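Local coordinates for outer membrane protein (Bartonella henselae, PDB 2FI9) that is of unknown function and belongs to the DUF498/DUF598 family of uncharacterised proteins, at residues Ile69-Gly75 against Ala119-Phe125; Ile40-Tyr45 against Arg61-Glu65. All blocks are in the same frame, centred on the assembly; numbering follows the deposited sequence.

Contact 1 joins two neighbouring parallel strands near the middle of the chain, and contact 2 fixes a hairpin tip against a short helix at the end where those strands begin. Their centres are about 9 Å apart, and they touch. Ile69 CG1 of contact 1 packs on Pro41 CD of contact 2 at 3.7 Å, and Ala121 CB lies 4.0 Å from Ile40 CG2. On the helix side, Leu72 CD1 is 4.0 Å from Val62 CG2. Ile40, Val62, Ile69, Leu72 and Ala121 thus form a continuous apolar patch. Helix 60-64 is followed in sequence by strand 71-75, and both contacts reach the same mixed sheet.

Contact 1: Ile69-Gly75 against Ala119-Phe125; sequences IEVLLIG and AVAALLF
Val71 and Val120 run alongside each other on one face of the sheet, CG1 of Val71 3.8 Å from CG2 of Val120. Leu73 leans across Val120, its CD1 3.8 Å from Val120 CG2. On the other face Ala121 CB is held between Ile69 CG2 and Leu72 CD1, each 3.7 Å away. With CG anti to the backbone N (chi1 176°) and chi2 near 66°, Leu72 brings CD1 against the C and O of Ala121. Between the two layers of side chains the parallel strands exchange backbone bonds in strict alternation, from Ala121 N to Val71 O (2.8 Å) as far as Phe125 N to Gly75 O (3.0 Å). The solvent side is at Glu70, whose extended chain gives little more than CG packed near Ala119 CB; the backbone is still held there, because Ala119 O accepts from both Glu70 N (2.9 Å) and Val71 N (3.2 Å). Strand 97-101 flanks 71-75 and strand 36-40 flanks 120-124. Helix 103-115 covers the face of Leu73, Val120, Ala122 and Leu124. It connects 97-101 to 120-124, as helix 85-93 connects 71-75 to 97-101, both in the manner of beta-alpha-beta crossovers.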
loop_
_atom_site.group_PDB
_atom_site.type_symbol
_atom_site.label_atom_id
_atom_site.label_comp_id
_atom_site.label_asym_id
_atom_site.label_seq_id
_atom_site.Cartn_x
_atom_site.Cartn_y
_atom_site.Cartn_z
ATOM N N ILE A 69 -3.748 -11.066 4.907
ATOM C CA ILE A 69 -4.241 -9.909 4.151
ATOM C C ILE A 69 -5.484 -10.312 3.377
ATOM O O ILE A 69 -5.420 -11.218 2.542
ATOM C CB ILE A 69 -3.153 -9.368 3.170
ATOM C CG1 ILE A 69 -1.913 -8.917 3.967
ATOM C CG2 ILE A 69 -3.698 -8.223 2.315
ATOM C CD1 ILE A 69 -0.670 -8.710 3.123
ATOM N N GLU A 70 -6.610 -9.650 3.657
ATOM C CA GLU A 70 -7.841 -9.845 2.862
ATOM C C GLU A 70 -8.016 -8.780 1.795
ATOM O O GLU A 70 -8.606 -9.040 0.733
ATOM C CB GLU A 70 -9.086 -9.822 3.738
ATOM C CG GLU A 70 -9.184 -10.970 4.729
ATOM C CD GLU A 70 -10.626 -11.328 5.041
ATOM O OE1 GLU A 70 -11.406 -11.554 4.077
ATOM O OE2 GLU A 70 -10.979 -11.386 6.244
ATOM N N VAL A 71 -7.532 -7.577 2.078
ATOM C CA VAL A 71 -7.729 -6.454 1.142
ATOM C C VAL A 71 -6.452 -5.625 0.984
ATOM O O VAL A 71 -5.777 -5.306 1.973
ATOM C CB VAL A 71 -8.974 -5.562 1.518
ATOM C CG1 VAL A 71 -8.889 -5.040 2.915
ATOM C CG2 VAL A 71 -9.167 -4.390 0.528
ATOM N N LEU A 72 -6.102 -5.351 -0.273
ATOM C CA LEU A 72 -4.989 -4.488 -0.597
ATOM C C LEU A 72 -5.465 -3.200 -1.287
ATOM O O LEU A 72 -6.131 -3.245 -2.347
ATOM C CB LEU A 72 -3.983 -5.222 -1.493
ATOM C CG LEU A 72 -2.809 -4.347 -1.956
ATOM C CD1 LEU A 72 -1.909 -3.918 -0.789
ATOM C CD2 LEU A 72 -2.017 -5.078 -3.013
ATOM N N LEU A 73 -5.126 -2.060 -0.691
ATOM C CA LEU A 73 -5.401 -0.772 -1.315
ATOM C C LEU A 73 -4.135 -0.370 -2.040
ATOM O O LEU A 73 -3.037 -0.518 -1.497
ATOM C CB LEU A 73 -5.770 0.276 -0.264
ATOM C CG LEU A 73 -6.889 -0.169 0.684
ATOM C CD1 LEU A 73 -7.033 0.788 1.850
ATOM C CD2 LEU A 73 -8.205 -0.297 -0.090
ATOM N N ILE A 74 -4.282 0.096 -3.280
ATOM C CA ILE A 74 -3.149 0.526 -4.060
ATOM C C ILE A 74 -3.291 2.000 -4.411
ATOM O O ILE A 74 -4.214 2.412 -5.147
ATOM C CB ILE A 74 -2.989 -0.348 -5.326
ATOM C CG1 ILE A 74 -2.827 -1.814 -4.901
ATOM C CG2 ILE A 74 -1.776 0.112 -6.143
ATOM C CD1 ILE A 74 -3.095 -2.815 -5.998
ATOM N N GLY A 75 -2.386 2.799 -3.858
ATOM C CA GLY A 75 -2.364 4.242 -4.106
ATOM C C GLY A 75 -1.446 4.463 -5.284
ATOM O O GLY A 75 -0.230 4.226 -5.172
ATOM N N ALA A 119 -8.247 -6.882 7.991
ATOM C CA ALA A 119 -6.973 -7.398 7.482
ATOM C C ALA A 119 -6.583 -6.629 6.203
ATOM O O ALA A 119 -6.638 -7.167 5.098
ATOM C CB ALA A 119 -7.058 -8.927 7.223
ATOM N N VAL A 120 -6.187 -5.370 6.378
ATOM C CA VAL A 120 -5.920 -4.457 5.266
ATOM C C VAL A 120 -4.424 -4.199 5.098
ATOM O O VAL A 120 -3.658 -4.124 6.092
ATOM C CB VAL A 120 -6.690 -3.104 5.460
ATOM C CG1 VAL A 120 -6.188 -2.358 6.668
ATOM C CG2 VAL A 120 -6.652 -2.216 4.175
ATOM N N ALA A 121 -4.022 -4.079 3.836
ATOM C CA ALA A 121 -2.666 -3.747 3.453
ATOM C C ALA A 121 -2.757 -2.581 2.492
ATOM O O ALA A 121 -3.797 -2.366 1.875
ATOM C CB ALA A 121 -1.977 -4.954 2.771
ATOM N N ALA A 122 -1.670 -1.834 2.349
ATOM C CA ALA A 122 -1.618 -0.742 1.376
ATOM C C ALA A 122 -0.266 -0.696 0.679
ATOM O O ALA A 122 0.771 -0.906 1.309
ATOM C CB ALA A 122 -1.890 0.588 2.069
ATOM N N LEU A 123 -0.284 -0.430 -0.628
ATOM C CA LEU A 123 0.911 -0.122 -1.370
ATOM C C LEU A 123 0.744 1.316 -1.792
ATOM O O LEU A 123 -0.219 1.643 -2.475
ATOM C CB LEU A 123 1.011 -1.022 -2.603
ATOM C CG LEU A 123 2.168 -0.749 -3.569
ATOM C CD1 LEU A 123 3.503 -0.748 -2.873
ATOM C CD2 LEU A 123 2.186 -1.789 -4.712
ATOM N N LEU A 124 1.664 2.183 -1.392
ATOM C CA LEU A 124 1.435 3.612 -1.587
ATOM C C LEU A 124 2.565 4.278 -2.361
ATOM O O LEU A 124 3.673 4.399 -1.840
ATOM C CB LEU A 124 1.229 4.301 -0.232
ATOM C CG LEU A 124 0.153 3.705 0.690
ATOM C CD1 LEU A 124 0.252 4.230 2.107
ATOM C CD2 LEU A 124 -1.257 3.968 0.166
ATOM N N PHE A 125 2.281 4.715 -3.590
ATOM C CA PHE A 125 3.243 5.507 -4.345
ATOM C C PHE A 125 3.303 6.898 -3.761
ATOM O O PHE A 125 2.289 7.565 -3.647
ATOM C CB PHE A 125 2.858 5.589 -5.805
ATOM C CG PHE A 125 3.845 6.342 -6.661
ATOM C CD1 PHE A 125 5.078 5.781 -6.983
ATOM C CD2 PHE A 125 3.521 7.594 -7.183
ATOM C CE1 PHE A 125 5.980 6.463 -7.785
ATOM C CE2 PHE A 125 4.421 8.279 -8.018
ATOM C CZ PHE A 125 5.647 7.716 -8.312
#

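Contact 2: Ile40-Tyr45 against Arg61-Glu65; sequences IPSGIY and RVLEE
Arg61 touches the hairpin in two places, CB on Ile40 CD1 (3.6 Å) and the guanidinium on the face of the Tyr45 ring. The chain runs extended from CG to NE, and the turn at its end lays the guanidinium almost flat on the ring, planes 15° apart. Arg61 CZ sits 3.7 Å from the Tyr45 centroid, a cation-pi contact, while Arg61 CD adds a CH-pi contact nearer the ring normal, 3.9 Å from that centroid. His11 also meets the Tyr45 ring.

Val62, next along, turns to the buried side, where its CG2 rests 3.8 Å from Ile40 CG2.

Glu65, the first residue to leave helical geometry, sends its extended chain back across Ile40 to the turn. Its OE1 receives Ser42 N at 3.2 Å through the syn lone pair, with a bent N-H...O angle of 140°. The Ser42 OG to Glu65 OE2 separation of 2.3 Å is too short to be taken at face value, so the length of that hydrogen bond is doubtful. Tyr45 OH donates to Ser42 OG (2.7 Å), which probably links the stacked ring to the carboxylate. Pro41 CD flanks the carboxylate on the Glu65 OE1 side.

Ile40 to Gly43 form a type I turn, and Ile40 and Gly43 bond to each other N to O in both directions. This is the signature of a two-residue beta hairpin, here joining strands 36-40 and 43-47 and clasped at its tip by the end of helix 60-64.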
loop_
_atom_site.group_PDB
_atom_site.type_symbol
_atom_site.label_atom_id
_atom_site.label_comp_id
_atom_site.label_asym_id
_atom_site.label_seq_id
_atom_site.Cartn_x
_atom_site.Cartn_y
_atom_site.Cartn_z
ATOM N N ILE A 40 1.976 -3.661 5.598
ATOM C CA ILE A 40 1.441 -5.015 5.691
ATOM C C ILE A 40 1.499 -5.456 7.167
ATOM O O ILE A 40 2.094 -4.756 7.990
ATOM C CB ILE A 40 2.200 -5.968 4.731
ATOM C CG1 ILE A 40 3.713 -5.879 4.984
ATOM C CG2 ILE A 40 1.891 -5.590 3.295
ATOM C CD1 ILE A 40 4.552 -6.832 4.129
ATOM N N PRO A 41 0.817 -6.556 7.532
ATOM C CA PRO A 41 0.849 -6.924 8.962
ATOM C C PRO A 41 2.237 -6.973 9.612
ATOM O O PRO A 41 2.353 -6.664 10.815
ATOM C CB PRO A 41 0.164 -8.294 8.979
ATOM C CG PRO A 41 -0.832 -8.164 7.884
ATOM C CD PRO A 41 -0.067 -7.454 6.768
ATOM N N SER A 42 3.273 -7.351 8.851
ATOM C CA SER A 42 4.641 -7.460 9.421
ATOM C C SER A 42 5.378 -6.111 9.523
ATOM O O SER A 42 6.467 -6.039 10.087
ATOM C CB SER A 42 5.493 -8.438 8.613
ATOM O OG SER A 42 5.776 -7.907 7.322
ATOM N N GLY A 43 4.797 -5.061 8.949
ATOM C CA GLY A 43 5.351 -3.725 9.110
ATOM C C GLY A 43 5.174 -2.798 7.938
ATOM O O GLY A 43 4.443 -3.103 6.988
ATOM N N ILE A 44 5.848 -1.661 8.017
ATOM C CA ILE A 44 5.876 -0.683 6.943
ATOM C C ILE A 44 7.279 -0.713 6.363
ATOM O O ILE A 44 8.252 -0.489 7.096
ATOM C CB ILE A 44 5.562 0.735 7.482
ATOM C CG1 ILE A 44 4.204 0.726 8.198
ATOM C CG2 ILE A 44 5.570 1.774 6.336
ATOM C CD1 ILE A 44 3.811 2.034 8.872
ATOM N N TYR A 45 7.388 -0.976 5.061
ATOM C CA TYR A 45 8.677 -1.111 4.383
ATOM C C TYR A 45 8.776 -0.102 3.245
ATOM O O TYR A 45 7.784 0.162 2.562
ATOM C CB TYR A 45 8.803 -2.501 3.756
ATOM C CG TYR A 45 8.660 -3.660 4.707
ATOM C CD1 TYR A 45 9.782 -4.328 5.187
ATOM C CD2 TYR A 45 7.403 -4.108 5.105
ATOM C CE1 TYR A 45 9.662 -5.406 6.056
ATOM C CE2 TYR A 45 7.261 -5.183 5.975
ATOM C CZ TYR A 45 8.400 -5.833 6.436
ATOM O OH TYR A 45 8.282 -6.893 7.305
ATOM N N ARG A 61 5.824 -8.746 -1.212
ATOM C CA ARG A 61 5.639 -8.917 0.233
ATOM C C ARG A 61 4.174 -9.156 0.601
ATOM O O ARG A 61 3.877 -9.890 1.568
ATOM C CB ARG A 61 6.186 -7.723 1.009
ATOM C CG ARG A 61 7.675 -7.784 1.269
ATOM C CD ARG A 61 8.083 -6.633 2.188
ATOM N NE ARG A 61 9.521 -6.587 2.441
ATOM C CZ ARG A 61 10.153 -7.289 3.386
ATOM N NH1 ARG A 61 9.490 -8.122 4.187
ATOM N NH2 ARG A 61 11.464 -7.154 3.543
ATOM N N VAL A 62 3.275 -8.525 -0.161
ATOM C CA VAL A 62 1.841 -8.718 0.011
ATOM C C VAL A 62 1.472 -10.162 -0.309
ATOM O O VAL A 62 0.786 -10.817 0.476
ATOM C CB VAL A 62 1.022 -7.752 -0.870
ATOM C CG1 VAL A 62 -0.459 -8.113 -0.858
ATOM C CG2 VAL A 62 1.203 -6.354 -0.389
ATOM N N LEU A 63 1.942 -10.661 -1.446
ATOM C CA LEU A 63 1.640 -12.026 -1.838
ATOM C C LEU A 63 2.153 -12.991 -0.758
ATOM O O LEU A 63 1.462 -13.934 -0.361
ATOM C CB LEU A 63 2.256 -12.340 -3.211
ATOM C CG LEU A 63 1.678 -11.492 -4.368
ATOM C CD1 LEU A 63 2.413 -11.779 -5.666
ATOM C CD2 LEU A 63 0.173 -11.721 -4.565
ATOM N N GLU A 64 3.360 -12.737 -0.278
ATOM C CA GLU A 64 4.008 -13.625 0.684
ATOM C C GLU A 64 3.286 -13.670 2.039
ATOM O O GLU A 64 3.368 -14.665 2.761
ATOM C CB GLU A 64 5.473 -13.207 0.866
ATOM C CG GLU A 64 6.350 -13.464 -0.386
ATOM C CD GLU A 64 7.673 -12.677 -0.369
ATOM O OE1 GLU A 64 8.066 -12.194 0.716
ATOM O OE2 GLU A 64 8.333 -12.559 -1.428
ATOM N N GLU A 65 2.589 -12.587 2.379
ATOM C CA GLU A 65 1.866 -12.495 3.646
ATOM C C GLU A 65 0.354 -12.595 3.431
ATOM O O GLU A 65 -0.433 -12.139 4.269
ATOM C CB GLU A 65 2.205 -11.178 4.343
ATOM C CG GLU A 65 3.649 -11.067 4.744
ATOM C CD GLU A 65 3.916 -9.925 5.722
ATOM O OE1 GLU A 65 2.979 -9.430 6.406
ATOM O OE2 GLU A 65 5.091 -9.524 5.797
#